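Local coordinates for protein amidase (Bacillus anthracis, PDB 5EWQ) that probably hydrolyses monocarboxylic acid amides to the carboxylate and ammonia, at residues I117-K122 against A217-T223. Residues are numbered along the deposited sequence; the frame is centred on the assembly and turned at random.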
loop_
_atom_site.group_PDB
_atom_site.type_symbol
_atom_site.label_atom_id
_atom_site.label_comp_id
_atom_site.label_asym_id
_atom_site.label_seq_id
_atom_site.Cartn_x
_atom_site.Cartn_y
_atom_site.Cartn_z
ATOM N N ILE A 117 -5.651 3.606 -17.026
ATOM C CA ILE A 117 -4.534 3.156 -16.204
ATOM C C ILE A 117 -4.907 1.940 -15.363
ATOM O O ILE A 117 -5.839 1.998 -14.559
ATOM C CB ILE A 117 -4.036 4.274 -15.268
ATOM C CG1 ILE A 117 -3.585 5.489 -16.080
ATOM C CG2 ILE A 117 -2.901 3.767 -14.390
ATOM C CD1 ILE A 117 -2.450 5.198 -17.037
ATOM N N PRO A 118 -4.178 0.830 -15.551
ATOM C CA PRO A 118 -4.378 -0.376 -14.741
ATOM C C PRO A 118 -3.918 -0.171 -13.301
ATOM O O PRO A 118 -2.841 0.378 -13.070
ATOM C CB PRO A 118 -3.513 -1.422 -15.452
ATOM C CG PRO A 118 -2.464 -0.630 -16.150
ATOM C CD PRO A 118 -3.130 0.648 -16.571
ATOM N N VAL A 119 -4.736 -0.599 -12.343
ATOM C CA VAL A 119 -4.403 -0.461 -10.930
ATOM C C VAL A 119 -4.486 -1.809 -10.222
ATOM O O VAL A 119 -5.420 -2.578 -10.446
ATOM C CB VAL A 119 -5.338 0.545 -10.221
ATOM C CG1 VAL A 119 -4.900 0.760 -8.781
ATOM C CG2 VAL A 119 -5.362 1.869 -10.968
ATOM N N VAL A 120 -3.504 -2.098 -9.375
ATOM C CA VAL A 120 -3.507 -3.330 -8.596
ATOM C C VAL A 120 -3.852 -3.045 -7.140
ATOM O O VAL A 120 -3.111 -2.356 -6.440
ATOM C CB VAL A 120 -2.146 -4.053 -8.664
ATOM C CG1 VAL A 120 -2.106 -5.203 -7.671
ATOM C CG2 VAL A 120 -1.881 -4.554 -10.073
ATOM N N VAL A 121 -4.983 -3.575 -6.688
ATOM C CA VAL A 121 -5.416 -3.375 -5.310
ATOM C C VAL A 121 -4.975 -4.537 -4.425
ATOM O O VAL A 121 -4.720 -5.637 -4.910
ATOM C CB VAL A 121 -6.944 -3.210 -5.217
ATOM C CG1 VAL A 121 -7.390 -1.994 -6.015
ATOM C CG2 VAL A 121 -7.648 -4.465 -5.711
ATOM N N LYS A 122 -4.881 -4.282 -3.125
ATOM C CA LYS A 122 -4.464 -5.297 -2.167
ATOM C C LYS A 122 -5.480 -6.440 -2.129
ATOM O O LYS A 122 -6.651 -6.246 -2.459
ATOM C CB LYS A 122 -4.289 -4.673 -0.781
ATOM C CG LYS A 122 -3.471 -5.499 0.198
ATOM C CD LYS A 122 -3.217 -4.717 1.478
ATOM C CE LYS A 122 -2.325 -5.485 2.435
ATOM N NZ LYS A 122 -2.017 -4.704 3.664
ATOM N N ALA A 217 2.755 -2.840 -12.605
ATOM C CA ALA A 217 1.620 -1.925 -12.636
ATOM C C ALA A 217 2.101 -0.498 -12.394
ATOM O O ALA A 217 3.096 -0.289 -11.699
ATOM C CB ALA A 217 0.581 -2.324 -11.596
ATOM N N PRO A 218 1.401 0.492 -12.969
ATOM C CA PRO A 218 1.779 1.893 -12.754
ATOM C C PRO A 218 1.453 2.342 -11.337
ATOM O O PRO A 218 2.246 3.042 -10.708
ATOM C CB PRO A 218 0.924 2.658 -13.775
ATOM C CG PRO A 218 0.356 1.619 -14.691
ATOM C CD PRO A 218 0.253 0.374 -13.878
ATOM N N LEU A 219 0.287 1.932 -10.849
ATOM C CA LEU A 219 -0.186 2.331 -9.529
ATOM C C LEU A 219 -0.681 1.128 -8.736
ATOM O O LEU A 219 -0.974 0.076 -9.305
ATOM C CB LEU A 219 -1.301 3.369 -9.658
ATOM C CG LEU A 219 -0.944 4.616 -10.466
ATOM C CD1 LEU A 219 -2.159 5.498 -10.651
ATOM C CD2 LEU A 219 0.174 5.380 -9.786
ATOM N N ALA A 220 -0.778 1.287 -7.420
ATOM C CA ALA A 220 -1.237 0.206 -6.556
ATOM C C ALA A 220 -1.925 0.737 -5.305
ATOM O O ALA A 220 -1.635 1.843 -4.846
ATOM C CB ALA A 220 -0.076 -0.693 -6.176
ATOM N N VAL A 221 -2.835 -0.061 -4.757
ATOM C CA VAL A 221 -3.557 0.308 -3.546
ATOM C C VAL A 221 -3.170 -0.599 -2.383
ATOM O O VAL A 221 -3.216 -1.824 -2.497
ATOM C CB VAL A 221 -5.082 0.239 -3.753
ATOM C CG1 VAL A 221 -5.811 0.566 -2.457
ATOM C CG2 VAL A 221 -5.508 1.185 -4.863
ATOM N N GLY A 222 -2.787 0.011 -1.266
ATOM C CA GLY A 222 -2.439 -0.738 -0.073
ATOM C C GLY A 222 -3.268 -0.315 1.122
ATOM O O GLY A 222 -3.941 0.715 1.088
ATOM N N THR A 223 -3.226 -1.116 2.181
ATOM C CA THR A 223 -3.930 -0.788 3.415
ATOM C C THR A 223 -2.945 -0.732 4.574
ATOM O O THR A 223 -1.922 -1.415 4.557
ATOM C CB THR A 223 -5.035 -1.814 3.736
ATOM O OG1 THR A 223 -4.442 -3.078 4.056
ATOM C CG2 THR A 223 -5.978 -1.979 2.554
#
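Lys122 reaches along the neighbouring strand to Thr223, its side chain extended from the first torsion (CG anti to the backbone N, chi1 -162°) to the last. NZ is thereby delivered to Thr223 OG1 at 2.9 Å, with a weaker bond to Thr223 O at 3.4 Å, while CD passes 4.3 Å from Gly222 CA. NZ is also bonded to Ser204 OG and Ser205 OG, and Thr223 OG1 also meets Asn124 ND2; within this set of bonds, the Lys122–Ser204 pairing is consistent with the lysine and cis-serine of the Ser-cisSer-Lys triad of amidase signature enzymes.

Behind this polar end, the two strands run parallel, with the Val120–Ala220 bridge the firm one, and bring a lysine that is probably catalytic to the end of a strand. Val221 N donates to Val120 O at 2.9 Å; Val120 N to Leu219 O, at 3.3 Å, is weak. On one face, Val221 CG2 touches both Val121 CG1 (3.9 Å) and Val119 CG1, and Val121 and Val221 lie side by side. The other face carries Val120, whose CG2 meets Ala217 CB at 3.7 Å. At the start of the pair, the side chains of Pro118 and Pro218 cross at about a right angle, CG to CD 3.7 Å, and Ile117 CG2 rests on Pro218 CG.

Outward, Tyr71 of helix 64-79 touches both prolines, and helix 206-213 covers Ala220 and binds Val221 O through Ser208. Within the large mixed sheet, strand 118-122 is flanked beyond this pair by parallel strand 161-166, and strand 219-223 by antiparallel strand 263-267.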